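Local coordinates for uncharacterized protein (Bacillus cereus, PDB 5F2H), which is of unknown function but has an alpha/beta hydrolase fold and may act as a hydrolase, at residues D88-K91 with P92-K95; V257-G260 with D261-D265; E246-D250 with K251-G255. All blocks are in the same frame, centred on the assembly; numbering follows the deposited sequence.

The three contacts are local and follow one another along the chain, yet they sample two separate parts of it. Interaction 1 belongs to the helical N-terminal region, where the Asp89 side chain lies about 4 Å from a bound Tris molecule, probably from the crystallisation liquor. Its centre is about 73 Å from that of interaction 3 and about 90 Å from that of interaction 2, with nearest atoms about 59 and 71 Å away. Interactions 3 and 2, with centres about 23 Å apart, share strand 254-260: interaction 3 leads into the strand, interaction 2 leaves it. Interaction 2 also brings Asp263 near, though not against, the putative nucleophile elbow of the hydrolase fold.

Interaction 1. Residues D88-K91 with P92-K95; sequences DDLK and PLHK
Two successive backbone bonds, each spanning three residues, wind this segment into its turns: Leu93 N donates to Leu90 O at 3.0 Å, and His94 N to Lys91 O at the same distance. The backbone angles are helical, but Pro92 has no N-H to give, and its CD lies 3.6 Å from Asp89 O. On the inner side Leu90 CD2 meets Leu93 CD1 at 3.8 Å, the two side chains slanting across one another. Both pack on neighbouring helices, Leu93 against Ala64, Met65 and Met68 of helix 61-74, Leu90 against Tyr52 of helix 44-58.

The more polar part is made by Lys91 and His94, whose side chains cross at nearly a right angle. With chi1 of -168°, Lys91 sends CG away from its own N and into the plane of the imidazole, at the ring edge, 3.5 Å from ND1. Leu90 O sits over one face of that ring, displaced toward the rim, and Phe99 meets the ring with its plane almost perpendicular. ND1 also reaches Lys91 O at 2.9 Å, but the bond is weak, its angle at the hydrogen being only 116°. Lys91 O thus accepts one good backbone bond and one weak ring bond, which at most biases the rotation of the imidazole, while the lysine ammonium, 6.5 Å from ND1 at NZ, might slightly disfavour a positively charged ring.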
loop_
_atom_site.group_PDB
_atom_site.type_symbol
_atom_site.label_atom_id
_atom_site.label_comp_id
_atom_site.label_asym_id
_atom_site.label_seq_id
_atom_site.Cartn_x
_atom_site.Cartn_y
_atom_site.Cartn_z
ATOM N N ASP B 88 -42.543 -29.460 -11.632
ATOM C CA ASP B 88 -43.150 -30.795 -11.523
ATOM C C ASP B 88 -43.170 -31.314 -10.083
ATOM O O ASP B 88 -44.166 -31.887 -9.636
ATOM C CB ASP B 88 -42.397 -31.768 -12.433
ATOM C CG ASP B 88 -42.517 -31.399 -13.918
ATOM O OD1 ASP B 88 -43.653 -31.376 -14.458
ATOM O OD2 ASP B 88 -41.462 -31.231 -14.567
ATOM N N ASP B 89 -42.091 -31.063 -9.351
ATOM C CA ASP B 89 -42.000 -31.507 -7.970
ATOM C C ASP B 89 -43.109 -30.962 -7.077
ATOM O O ASP B 89 -43.381 -31.533 -6.015
ATOM C CB ASP B 89 -40.629 -31.155 -7.366
ATOM C CG ASP B 89 -39.481 -31.948 -7.988
ATOM O OD1 ASP B 89 -39.737 -32.846 -8.835
ATOM O OD2 ASP B 89 -38.321 -31.668 -7.603
ATOM N N LEU B 90 -43.742 -29.871 -7.509
ATOM C CA LEU B 90 -44.810 -29.241 -6.742
ATOM C C LEU B 90 -46.227 -29.630 -7.153
ATOM O O LEU B 90 -47.193 -29.232 -6.498
ATOM C CB LEU B 90 -44.694 -27.726 -6.888
ATOM C CG LEU B 90 -43.446 -27.029 -6.367
ATOM C CD1 LEU B 90 -43.455 -25.576 -6.806
ATOM C CD2 LEU B 90 -43.348 -27.129 -4.855
ATOM N N LYS B 91 -46.372 -30.415 -8.211
ATOM C CA LYS B 91 -47.710 -30.783 -8.668
ATOM C C LYS B 91 -48.614 -31.392 -7.563
ATOM O O LYS B 91 -49.789 -31.038 -7.455
ATOM C CB LYS B 91 -47.642 -31.682 -9.913
ATOM C CG LYS B 91 -48.995 -31.854 -10.590
ATOM C CD LYS B 91 -48.964 -32.698 -11.852
ATOM C CE LYS B 91 -50.357 -32.742 -12.476
ATOM N NZ LYS B 91 -50.440 -33.566 -13.713
ATOM N N PRO B 92 -48.056 -32.268 -6.711
ATOM C CA PRO B 92 -48.842 -32.898 -5.635
ATOM C C PRO B 92 -49.513 -31.934 -4.665
ATOM O O PRO B 92 -50.347 -32.355 -3.856
ATOM C CB PRO B 92 -47.808 -33.704 -4.864
ATOM C CG PRO B 92 -46.729 -33.948 -5.830
ATOM C CD PRO B 92 -46.673 -32.770 -6.742
ATOM N N LEU B 93 -49.148 -30.663 -4.749
ATOM C CA LEU B 93 -49.697 -29.639 -3.886
ATOM C C LEU B 93 -50.916 -28.905 -4.472
ATOM O O LEU B 93 -51.683 -28.305 -3.716
ATOM C CB LEU B 93 -48.585 -28.644 -3.555
ATOM C CG LEU B 93 -47.350 -29.296 -2.906
ATOM C CD1 LEU B 93 -46.222 -28.297 -2.733
ATOM C CD2 LEU B 93 -47.688 -29.921 -1.564
ATOM N N HIS B 94 -51.127 -28.981 -5.793
ATOM C CA HIS B 94 -52.271 -28.282 -6.434
ATOM C C HIS B 94 -53.631 -28.672 -5.867
ATOM O O HIS B 94 -54.595 -27.920 -5.988
ATOM C CB HIS B 94 -52.296 -28.448 -7.959
ATOM C CG HIS B 94 -51.041 -27.992 -8.628
ATOM N ND1 HIS B 94 -50.179 -28.857 -9.260
ATOM C CD2 HIS B 94 -50.473 -26.771 -8.715
ATOM C CE1 HIS B 94 -49.169 -28.175 -9.773
ATOM N NE2 HIS B 94 -49.317 -26.908 -9.442
ATOM N N LYS B 95 -53.710 -29.849 -5.256
ATOM C CA LYS B 95 -54.958 -30.296 -4.665
ATOM C C LYS B 95 -55.362 -29.321 -3.573
ATOM O O LYS B 95 -56.521 -28.941 -3.474
ATOM C CB LYS B 95 -54.792 -31.653 -3.988
ATOM C CG LYS B 95 -54.290 -32.783 -4.853
ATOM C CD LYS B 95 -54.046 -33.993 -3.968
ATOM C CE LYS B 95 -53.390 -35.138 -4.714
ATOM N NZ LYS B 95 -53.039 -36.261 -3.801
#

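Interaction 2. Residues V257-G260 with D261-D265; sequences VVCG and DQDED
Asp263 folds back toward the end of the strand, its CB 3.2 Å from Gly260 O and its carboxylate OD2 3.9 Å from Cys259 SG. Cys259 SG lies 4.1 Å from Asp263 CB as well, so the thiol rests alongside the root of the aspartate rather than at its tip alone. What brings them together is a type I beta turn from Gly260 to Asp263, closed by Asp263 N donating to Gly260 O at 3.1 Å. Asp263 is then the centre of an inverse gamma turn, and with CG anti to N (chi1 -172°) its carboxylate is directed back past the turn. OD1 is held by Cys266 N and, weakly, by Asp265 N at 3.3 Å.

An aspartate just beyond this strand, with its side chain on His294, is consistent with the acid of the catalytic triad in alpha/beta hydrolases. The strand itself is bonded on one side to strand 227-231 and on the other to strand 284-289, while Cys259 packs on Phe267 and Thr270 of helix 267-279, which follows the loop.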
loop_
_atom_site.group_PDB
_atom_site.type_symbol
_atom_site.label_atom_id
_atom_site.label_comp_id
_atom_site.label_asym_id
_atom_site.label_seq_id
_atom_site.Cartn_x
_atom_site.Cartn_y
_atom_site.Cartn_z
ATOM N N VAL B 257 23.494 -0.772 7.717
ATOM C CA VAL B 257 24.474 0.282 7.950
ATOM C C VAL B 257 25.445 0.341 6.779
ATOM O O VAL B 257 25.880 -0.696 6.265
ATOM C CB VAL B 257 25.251 0.027 9.248
ATOM C CG1 VAL B 257 26.315 1.093 9.445
ATOM C CG2 VAL B 257 24.286 -0.020 10.421
ATOM N N VAL B 258 25.788 1.558 6.374
ATOM C CA VAL B 258 26.679 1.756 5.277
ATOM C C VAL B 258 27.691 2.790 5.673
ATOM O O VAL B 258 27.343 3.757 6.328
ATOM C CB VAL B 258 25.896 2.312 4.049
ATOM C CG1 VAL B 258 26.840 2.586 2.875
ATOM C CG2 VAL B 258 24.781 1.359 3.615
ATOM N N CYS B 259 28.930 2.603 5.261
ATOM C CA CYS B 259 29.974 3.575 5.541
ATOM C C CYS B 259 31.123 3.363 4.583
ATOM O O CYS B 259 31.397 2.232 4.154
ATOM C CB CYS B 259 30.482 3.488 6.958
ATOM S SG CYS B 259 31.750 4.727 7.301
ATOM N N GLY B 260 31.774 4.463 4.230
ATOM C CA GLY B 260 32.899 4.434 3.310
ATOM C C GLY B 260 34.219 4.258 4.041
ATOM O O GLY B 260 34.464 4.895 5.072
ATOM N N ASP B 261 35.100 3.448 3.457
ATOM C CA ASP B 261 36.408 3.153 4.040
ATOM C C ASP B 261 37.435 4.294 4.060
ATOM O O ASP B 261 38.584 4.065 4.428
ATOM C CB ASP B 261 37.018 1.935 3.350
ATOM C CG ASP B 261 37.224 2.150 1.872
ATOM O OD1 ASP B 261 36.729 3.167 1.337
ATOM O OD2 ASP B 261 37.874 1.294 1.240
ATOM N N GLN B 262 37.045 5.502 3.660
ATOM C CA GLN B 262 37.959 6.656 3.670
ATOM C C GLN B 262 37.391 7.749 4.574
ATOM O O GLN B 262 37.873 8.882 4.577
ATOM C CB GLN B 262 38.105 7.222 2.257
ATOM C CG GLN B 262 38.594 6.224 1.218
ATOM C CD GLN B 262 40.010 5.753 1.461
ATOM O OE1 GLN B 262 40.837 6.481 2.011
ATOM N NE2 GLN B 262 40.318 4.556 0.980
ATOM N N ASP B 263 36.376 7.382 5.353
ATOM C CA ASP B 263 35.686 8.297 6.247
ATOM C C ASP B 263 36.421 8.399 7.579
ATOM O O ASP B 263 36.099 7.711 8.537
ATOM C CB ASP B 263 34.270 7.775 6.424
ATOM C CG ASP B 263 33.377 8.726 7.161
ATOM O OD1 ASP B 263 33.871 9.619 7.883
ATOM O OD2 ASP B 263 32.160 8.549 7.008
ATOM N N GLU B 264 37.393 9.302 7.622
ATOM C CA GLU B 264 38.224 9.507 8.790
ATOM C C GLU B 264 37.476 9.715 10.110
ATOM O O GLU B 264 37.994 9.354 11.166
ATOM C CB GLU B 264 39.218 10.643 8.540
ATOM C CG GLU B 264 40.299 10.724 9.604
ATOM C CD GLU B 264 41.339 11.780 9.294
ATOM O OE1 GLU B 264 42.273 11.951 10.112
ATOM O OE2 GLU B 264 41.223 12.422 8.224
ATOM N N ASP B 265 36.276 10.286 10.066
ATOM C CA ASP B 265 35.522 10.518 11.292
ATOM C C ASP B 265 34.559 9.419 11.688
ATOM O O ASP B 265 34.361 9.202 12.873
ATOM C CB ASP B 265 34.696 11.817 11.201
ATOM C CG ASP B 265 35.550 13.072 11.182
ATOM O OD1 ASP B 265 36.791 12.972 11.294
ATOM O OD2 ASP B 265 34.964 14.174 11.093
#

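Interaction 3. Residues E246-D250 with K251-G255; sequences EVLQD and KNIKG
Lys251, Leu248 and Asp250 carry most of this contact, in which a short, weakly bonded helix runs out and the chain bends over to start a strand. Lys251 curls over the preceding peptide as far as CD, and NZ then leads away: all four side-chain torsions lie near -60°, which puts CD 3.3 Å from Asp250 O and CG 3.7 Å from Asp250 OD1. The two side chains slant across each other, yet their charges stay apart, with Asp250 OD1 6.7 Å from Lys251 NZ, so any attraction between them acts only at a distance. CG of Asp250 sits between the backbone N and the carbonyl carbon, chi1 59°, and this turns OD1 toward Lys251 N, 3.2 Å away. The angle there is too poor for a bond, and the approach is merely one of proximity.

The turn closes a beta-alpha-beta unit, running from strand 227-231 through helix 247-250 to strand 254-260 of the parallel sheet, the repeating connection of alpha/beta hydrolase folds. Within it Leu248 supplies the apolar tie: its CD2 meets Ile253 CD1 at 4.2 Å, the isoleucine pointing back toward the helix from just before the strand. Leu248 also rests on Leu219 of helix 209-219 and on Ile282, so the helix end is covered by hydrophobic groups there, whereas the Asp250-Lys251 side is exposed.

Asn252, between Lys251 and Ile253, has a positive phi of 52° that swings the chain from helix to strand. Its amide OD1 passes 3.8 Å from Gln249 O.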
loop_
_atom_site.group_PDB
_atom_site.type_symbol
_atom_site.label_atom_id
_atom_site.label_comp_id
_atom_site.label_asym_id
_atom_site.label_seq_id
_atom_site.Cartn_x
_atom_site.Cartn_y
_atom_site.Cartn_z
ATOM N N GLU B 246 20.404 -3.520 24.108
ATOM C CA GLU B 246 19.616 -4.733 24.320
ATOM C C GLU B 246 18.274 -4.587 23.619
ATOM O O GLU B 246 17.773 -5.521 23.005
ATOM C CB GLU B 246 19.358 -4.938 25.815
ATOM C CG GLU B 246 18.408 -6.089 26.145
ATOM C CD GLU B 246 18.160 -6.244 27.639
ATOM O OE1 GLU B 246 18.959 -5.713 28.445
ATOM O OE2 GLU B 246 17.179 -6.923 28.016
ATOM N N VAL B 247 17.708 -3.392 23.724
ATOM C CA VAL B 247 16.421 -3.078 23.130
ATOM C C VAL B 247 16.298 -3.596 21.698
ATOM O O VAL B 247 15.209 -3.935 21.244
ATOM C CB VAL B 247 16.145 -1.558 23.177
ATOM C CG1 VAL B 247 14.839 -1.223 22.473
ATOM C CG2 VAL B 247 16.101 -1.063 24.616
ATOM N N LEU B 248 17.413 -3.686 20.991
ATOM C CA LEU B 248 17.391 -4.162 19.609
ATOM C C LEU B 248 17.113 -5.668 19.447
ATOM O O LEU B 248 16.621 -6.102 18.407
ATOM C CB LEU B 248 18.717 -3.816 18.933
ATOM C CG LEU B 248 19.104 -2.331 18.914
ATOM C CD1 LEU B 248 20.491 -2.173 18.311
ATOM C CD2 LEU B 248 18.087 -1.485 18.166
ATOM N N GLN B 249 17.414 -6.455 20.474
ATOM C CA GLN B 249 17.210 -7.908 20.426
ATOM C C GLN B 249 15.917 -8.369 21.075
ATOM O O GLN B 249 15.542 -9.526 20.919
ATOM C CB GLN B 249 18.409 -8.652 21.042
ATOM C CG GLN B 249 18.770 -8.234 22.461
ATOM C CD GLN B 249 20.050 -8.878 22.947
ATOM O OE1 GLN B 249 20.512 -9.866 22.378
ATOM N NE2 GLN B 249 20.627 -8.325 24.011
ATOM N N ASP B 250 15.222 -7.472 21.774
ATOM C CA ASP B 250 13.963 -7.839 22.439
ATOM C C ASP B 250 12.759 -7.361 21.613
ATOM O O ASP B 250 11.631 -7.722 21.924
ATOM C CB ASP B 250 13.917 -7.402 23.931
ATOM C CG ASP B 250 14.094 -5.913 24.123
ATOM O OD1 ASP B 250 14.250 -5.208 23.120
ATOM O OD2 ASP B 250 14.089 -5.433 25.269
ATOM N N LYS B 251 13.003 -6.591 20.546
ATOM C CA LYS B 251 11.915 -6.101 19.676
ATOM C C LYS B 251 12.071 -6.509 18.202
ATOM O O LYS B 251 11.261 -6.134 17.349
ATOM C CB LYS B 251 11.713 -4.585 19.790
ATOM C CG LYS B 251 11.326 -4.101 21.181
ATOM C CD LYS B 251 10.095 -4.811 21.737
ATOM C CE LYS B 251 8.852 -4.703 20.863
ATOM N NZ LYS B 251 8.337 -3.318 20.707
ATOM N N ASN B 252 13.106 -7.293 17.909
ATOM C CA ASN B 252 13.363 -7.785 16.552
ATOM C C ASN B 252 13.378 -6.683 15.491
ATOM O O ASN B 252 12.417 -6.538 14.725
ATOM C CB ASN B 252 12.301 -8.835 16.188
ATOM C CG ASN B 252 12.230 -9.970 17.197
ATOM O OD1 ASN B 252 13.157 -10.167 17.979
ATOM N ND2 ASN B 252 11.126 -10.714 17.187
ATOM N N ILE B 253 14.466 -5.913 15.458
ATOM C CA ILE B 253 14.624 -4.823 14.504
ATOM C C ILE B 253 15.807 -5.127 13.591
ATOM O O ILE B 253 16.846 -5.606 14.059
ATOM C CB ILE B 253 14.913 -3.490 15.217
ATOM C CG1 ILE B 253 13.841 -3.186 16.266
ATOM C CG2 ILE B 253 15.031 -2.365 14.200
ATOM C CD1 ILE B 253 14.066 -1.900 17.026
ATOM N N LYS B 254 15.657 -4.844 12.295
ATOM C CA LYS B 254 16.732 -5.088 11.315
ATOM C C LYS B 254 17.497 -3.798 11.025
ATOM O O LYS B 254 16.908 -2.727 10.954
ATOM C CB LYS B 254 16.175 -5.686 10.027
ATOM C CG LYS B 254 15.479 -7.026 10.222
ATOM C CD LYS B 254 15.042 -7.639 8.897
ATOM C CE LYS B 254 14.291 -8.949 9.100
ATOM N NZ LYS B 254 13.867 -9.578 7.817
ATOM N N GLY B 255 18.810 -3.901 10.872
ATOM C CA GLY B 255 19.644 -2.733 10.618
ATOM C C GLY B 255 20.468 -2.842 9.350
ATOM O O GLY B 255 21.000 -3.905 9.023
#